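Long-range contact in RNA-dependent RNA polymerase (Dera Ghazi Khan orthonairovirus, PDB 6DX2), which carries in this N-terminal piece a viral OTU-type cysteine protease with deubiquitinase activity, while the full-length protein probably copies RNA as the viral polymerase: residues Cys42-Glu53 / Leu144-Gln155. Residues are numbered along the deposited sequence; the frame is centred on the assembly and turned at random.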
loop_
_atom_site.group_PDB
_atom_site.type_symbol
_atom_site.label_atom_id
_atom_site.label_comp_id
_atom_site.label_asym_id
_atom_site.label_seq_id
_atom_site.Cartn_x
_atom_site.Cartn_y
_atom_site.Cartn_z
ATOM N N CYS A 42 4.257 9.838 -4.062
ATOM C CA CYS A 42 5.162 8.881 -3.427
ATOM C C CYS A 42 4.546 7.483 -3.234
ATOM O O CYS A 42 5.300 6.511 -3.300
ATOM C CB CYS A 42 5.666 9.411 -2.085
ATOM S SG CYS A 42 4.357 9.763 -0.885
ATOM N N PHE A 43 3.218 7.349 -3.031
ATOM C CA PHE A 43 2.625 6.026 -2.916
ATOM C C PHE A 43 2.865 5.273 -4.209
ATOM O O PHE A 43 3.317 4.123 -4.191
ATOM C CB PHE A 43 1.122 6.157 -2.613
ATOM C CG PHE A 43 0.398 4.844 -2.622
ATOM C CD1 PHE A 43 0.189 4.162 -1.431
ATOM C CD2 PHE A 43 -0.003 4.271 -3.818
ATOM C CE1 PHE A 43 -0.462 2.922 -1.431
ATOM C CE2 PHE A 43 -0.645 3.002 -3.834
ATOM C CZ PHE A 43 -0.873 2.349 -2.611
ATOM N N PHE A 44 2.704 5.976 -5.338
ATOM C CA PHE A 44 2.829 5.370 -6.650
ATOM C C PHE A 44 4.275 5.177 -7.031
ATOM O O PHE A 44 4.591 4.191 -7.674
ATOM C CB PHE A 44 2.048 6.223 -7.680
ATOM C CG PHE A 44 0.573 6.445 -7.245
ATOM C CD1 PHE A 44 -0.376 5.406 -7.355
ATOM C CD2 PHE A 44 0.223 7.632 -6.572
ATOM C CE1 PHE A 44 -1.695 5.619 -6.909
ATOM C CE2 PHE A 44 -1.044 7.841 -6.102
ATOM C CZ PHE A 44 -2.008 6.836 -6.246
ATOM N N TYR A 45 5.164 6.093 -6.631
ATOM C CA TYR A 45 6.603 5.853 -6.797
ATOM C C TYR A 45 6.997 4.590 -6.064
ATOM O O TYR A 45 7.813 3.797 -6.556
ATOM C CB TYR A 45 7.426 6.977 -6.206
ATOM C CG TYR A 45 7.322 8.330 -6.903
ATOM C CD1 TYR A 45 6.806 8.439 -8.220
ATOM C CD2 TYR A 45 7.590 9.488 -6.184
ATOM C CE1 TYR A 45 6.689 9.729 -8.845
ATOM C CE2 TYR A 45 7.427 10.737 -6.764
ATOM C CZ TYR A 45 6.981 10.849 -8.080
ATOM O OH TYR A 45 6.832 12.100 -8.641
ATOM N N SER A 46 6.463 4.430 -4.846
ATOM C CA SER A 46 6.887 3.335 -3.994
ATOM C C SER A 46 6.454 2.003 -4.572
ATOM O O SER A 46 7.253 1.039 -4.592
ATOM C CB SER A 46 6.329 3.540 -2.598
ATOM O OG SER A 46 6.964 4.634 -1.963
ATOM N N VAL A 47 5.189 1.916 -4.991
ATOM C CA VAL A 47 4.689 0.686 -5.604
ATOM C C VAL A 47 5.452 0.395 -6.889
ATOM O O VAL A 47 5.881 -0.744 -7.122
ATOM C CB VAL A 47 3.184 0.813 -5.862
ATOM C CG1 VAL A 47 2.716 -0.329 -6.806
ATOM C CG2 VAL A 47 2.519 0.755 -4.511
ATOM N N SER A 48 5.719 1.443 -7.703
ATOM C CA SER A 48 6.477 1.214 -8.919
ATOM C C SER A 48 7.882 0.687 -8.577
ATOM O O SER A 48 8.396 -0.222 -9.232
ATOM C CB SER A 48 6.582 2.508 -9.740
ATOM O OG SER A 48 7.264 2.311 -10.976
ATOM N N PHE A 49 8.519 1.266 -7.555
ATOM C CA PHE A 49 9.857 0.793 -7.197
ATOM C C PHE A 49 9.842 -0.690 -6.867
ATOM O O PHE A 49 10.751 -1.432 -7.288
ATOM C CB PHE A 49 10.421 1.560 -5.997
ATOM C CG PHE A 49 11.860 1.137 -5.680
ATOM C CD1 PHE A 49 12.895 1.547 -6.488
ATOM C CD2 PHE A 49 12.116 0.235 -4.660
ATOM C CE1 PHE A 49 14.236 1.149 -6.234
ATOM C CE2 PHE A 49 13.428 -0.181 -4.410
ATOM C CZ PHE A 49 14.474 0.289 -5.204
ATOM N N LEU A 50 8.840 -1.117 -6.095
ATOM C CA LEU A 50 8.788 -2.511 -5.657
ATOM C C LEU A 50 8.424 -3.458 -6.786
ATOM O O LEU A 50 8.869 -4.622 -6.766
ATOM C CB LEU A 50 7.826 -2.656 -4.500
ATOM C CG LEU A 50 8.354 -1.983 -3.225
ATOM C CD1 LEU A 50 7.289 -1.997 -2.182
ATOM C CD2 LEU A 50 9.630 -2.695 -2.661
ATOM N N LEU A 51 7.631 -3.016 -7.763
ATOM C CA LEU A 51 7.272 -3.920 -8.861
ATOM C C LEU A 51 8.320 -3.949 -9.968
ATOM O O LEU A 51 8.568 -5.015 -10.542
ATOM C CB LEU A 51 5.937 -3.534 -9.464
ATOM C CG LEU A 51 4.779 -3.591 -8.506
ATOM C CD1 LEU A 51 3.540 -3.009 -9.196
ATOM C CD2 LEU A 51 4.474 -5.089 -8.078
ATOM N N PHE A 52 8.980 -2.819 -10.259
ATOM C CA PHE A 52 9.831 -2.678 -11.427
ATOM C C PHE A 52 11.275 -2.289 -11.129
ATOM O O PHE A 52 12.064 -2.211 -12.074
ATOM C CB PHE A 52 9.255 -1.607 -12.388
ATOM C CG PHE A 52 7.852 -1.929 -12.870
ATOM C CD1 PHE A 52 7.655 -2.817 -13.909
ATOM C CD2 PHE A 52 6.743 -1.372 -12.267
ATOM C CE1 PHE A 52 6.345 -3.142 -14.318
ATOM C CE2 PHE A 52 5.425 -1.683 -12.700
ATOM C CZ PHE A 52 5.250 -2.561 -13.696
ATOM N N GLU A 53 11.631 -1.992 -9.872
ATOM C CA GLU A 53 12.943 -1.448 -9.508
ATOM C C GLU A 53 13.211 -0.156 -10.255
ATOM O O GLU A 53 14.347 0.165 -10.609
ATOM C CB GLU A 53 14.073 -2.469 -9.737
ATOM C CG GLU A 53 13.931 -3.740 -8.893
ATOM C CD GLU A 53 14.335 -3.579 -7.402
ATOM O OE1 GLU A 53 13.814 -4.363 -6.576
ATOM O OE2 GLU A 53 15.167 -2.713 -7.043
ATOM N N LEU A 144 5.029 -1.195 2.475
ATOM C CA LEU A 144 5.147 0.260 2.397
ATOM C C LEU A 144 5.242 0.808 3.794
ATOM O O LEU A 144 4.456 0.402 4.667
ATOM C CB LEU A 144 3.878 0.854 1.702
ATOM C CG LEU A 144 3.666 0.350 0.270
ATOM C CD1 LEU A 144 2.425 1.031 -0.277
ATOM C CD2 LEU A 144 4.880 0.655 -0.655
ATOM N N LYS A 145 6.180 1.729 3.988
ATOM C CA LYS A 145 6.334 2.418 5.246
ATOM C C LYS A 145 5.635 3.749 5.152
ATOM O O LYS A 145 5.965 4.577 4.287
ATOM C CB LYS A 145 7.803 2.622 5.587
ATOM C CG LYS A 145 8.049 3.262 6.954
ATOM C CD LYS A 145 9.565 3.358 7.248
ATOM C CE LYS A 145 10.153 4.580 6.579
ATOM N NZ LYS A 145 11.640 4.567 6.655
ATOM N N LEU A 146 4.721 3.989 6.079
ATOM C CA LEU A 146 4.034 5.277 6.175
ATOM C C LEU A 146 4.582 5.982 7.379
ATOM O O LEU A 146 4.344 5.552 8.511
ATOM C CB LEU A 146 2.534 5.015 6.346
ATOM C CG LEU A 146 1.771 4.704 5.070
ATOM C CD1 LEU A 146 2.329 3.537 4.261
ATOM C CD2 LEU A 146 0.308 4.411 5.466
ATOM N N CYS A 147 5.291 7.070 7.149
ATOM C CA CYS A 147 5.976 7.730 8.256
ATOM C C CYS A 147 5.953 9.225 8.002
ATOM O O CYS A 147 6.373 9.668 6.935
ATOM C CB CYS A 147 7.408 7.198 8.393
ATOM S SG CYS A 147 8.227 7.750 9.932
ATOM N N GLN A 148 5.419 9.983 8.954
ATOM C CA GLN A 148 5.427 11.444 8.885
ATOM C C GLN A 148 4.874 11.948 7.551
ATOM O O GLN A 148 5.401 12.874 6.930
ATOM C CB GLN A 148 6.829 11.973 9.149
ATOM C CG GLN A 148 7.224 11.802 10.598
ATOM C CD GLN A 148 6.268 12.521 11.538
ATOM O OE1 GLN A 148 5.817 11.960 12.539
ATOM N NE2 GLN A 148 5.954 13.772 11.217
ATOM N N GLY A 149 3.796 11.326 7.111
ATOM C CA GLY A 149 3.109 11.761 5.924
ATOM C C GLY A 149 3.715 11.313 4.616
ATOM O O GLY A 149 3.152 11.622 3.564
ATOM N N HIS A 150 4.824 10.582 4.631
ATOM C CA HIS A 150 5.407 10.117 3.390
ATOM C C HIS A 150 5.401 8.599 3.350
ATOM O O HIS A 150 5.244 7.929 4.368
ATOM C CB HIS A 150 6.829 10.693 3.217
ATOM C CG HIS A 150 6.826 12.173 2.974
ATOM N ND1 HIS A 150 7.085 13.092 3.971
ATOM C CD2 HIS A 150 6.573 12.896 1.852
ATOM C CE1 HIS A 150 7.006 14.314 3.471
ATOM N NE2 HIS A 150 6.698 14.223 2.188
ATOM N N ILE A 151 5.418 8.070 2.141
ATOM C CA ILE A 151 5.431 6.647 1.904
ATOM C C ILE A 151 6.755 6.320 1.264
ATOM O O ILE A 151 7.206 7.017 0.337
ATOM C CB ILE A 151 4.253 6.195 1.021
ATOM C CG1 ILE A 151 2.960 6.406 1.787
ATOM C CG2 ILE A 151 4.440 4.726 0.526
ATOM C CD1 ILE A 151 1.805 5.880 1.095
ATOM N N GLU A 152 7.398 5.276 1.786
ATOM C CA GLU A 152 8.618 4.743 1.213
ATOM C C GLU A 152 8.485 3.234 1.031
ATOM O O GLU A 152 7.800 2.554 1.807
ATOM C CB GLU A 152 9.819 5.058 2.111
ATOM C CG GLU A 152 9.865 6.528 2.581
ATOM C CD GLU A 152 10.104 7.550 1.455
ATOM O OE1 GLU A 152 10.587 7.142 0.373
ATOM O OE2 GLU A 152 9.828 8.771 1.675
ATOM N N PRO A 153 9.085 2.687 -0.005
ATOM C CA PRO A 153 9.122 1.218 -0.138
ATOM C C PRO A 153 10.041 0.574 0.902
ATOM O O PRO A 153 11.061 1.141 1.272
ATOM C CB PRO A 153 9.669 1.020 -1.566
ATOM C CG PRO A 153 10.274 2.306 -1.960
ATOM C CD PRO A 153 9.879 3.383 -1.033
ATOM N N LEU A 154 9.685 -0.632 1.344
ATOM C CA LEU A 154 10.539 -1.467 2.187
ATOM C C LEU A 154 10.885 -2.732 1.424
ATOM O O LEU A 154 10.049 -3.249 0.702
ATOM C CB LEU A 154 9.782 -1.864 3.472
ATOM C CG LEU A 154 9.395 -0.641 4.344
ATOM C CD1 LEU A 154 8.357 -1.205 5.379
ATOM C CD2 LEU A 154 10.669 -0.066 4.973
ATOM N N GLN A 155 12.085 -3.291 1.648
ATOM C CA GLN A 155 12.382 -4.651 1.174
ATOM C C GLN A 155 12.937 -5.480 2.312
ATOM O O GLN A 155 13.653 -4.959 3.172
ATOM C CB GLN A 155 13.382 -4.587 0.001
ATOM C CG GLN A 155 12.751 -3.793 -1.165
ATOM C CD GLN A 155 13.572 -3.773 -2.430
ATOM O OE1 GLN A 155 14.685 -3.229 -2.465
ATOM N NE2 GLN A 155 13.005 -4.329 -3.503
HETATM O O HOH W 1 10.373 -5.656 -4.539
#
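Gln155 NE2 gives two hydrogen bonds where helix 42-52 ends: one to Glu53 OE1 (3.2 Å), the other to a water that donates in turn to Leu50 O. The carboxylate oxygen lies close to the amide plane and is met on its syn side. The bond lies at one end of the interface, in the OTU protease fold, where helix 42-52 packs against the hairpin of strands 142-147 and 150-156; the helix runs nearly parallel to segment 150-155 (11°, axes 7.1 Å apart).

The Gln155 chain slides past Leu50, where Leu50 CD2 touches Gln155 CG at 3.6 Å, and brings OE1 to the edge of the Phe49 ring. Next along the strand, Pro153 wedges between Phe49 and Leu50, its CB resting 3.7 Å from Leu50 CG. Pro153 CD also packs on Ser46 OG, a hydroxyl that turns back to donate to Cys42 O (2.8 Å). Ser46 N reaches that same carbonyl from the opposite face, giving it two donors.

Deeper in, Phe43 has CG anti to its backbone N (chi1 174°), laying the ring alongside Ile151, with CD1 3.5 Å from CD1 of the isoleucine at the ring edge. The Leu144 side chain crosses that of Phe43 at about a right angle, CD1 coming to Phe43 CE1, and Val47 carries the packing on to helices 58-71 and 102-112.

Cys42, at the start of the helix, and His150, on the strand, are probably the catalytic cysteine and histidine, as in other OTU proteases of clan CA. Beside His150, Ile151 N makes a weak hydrogen bond to Cys42 SG at 3.6 Å.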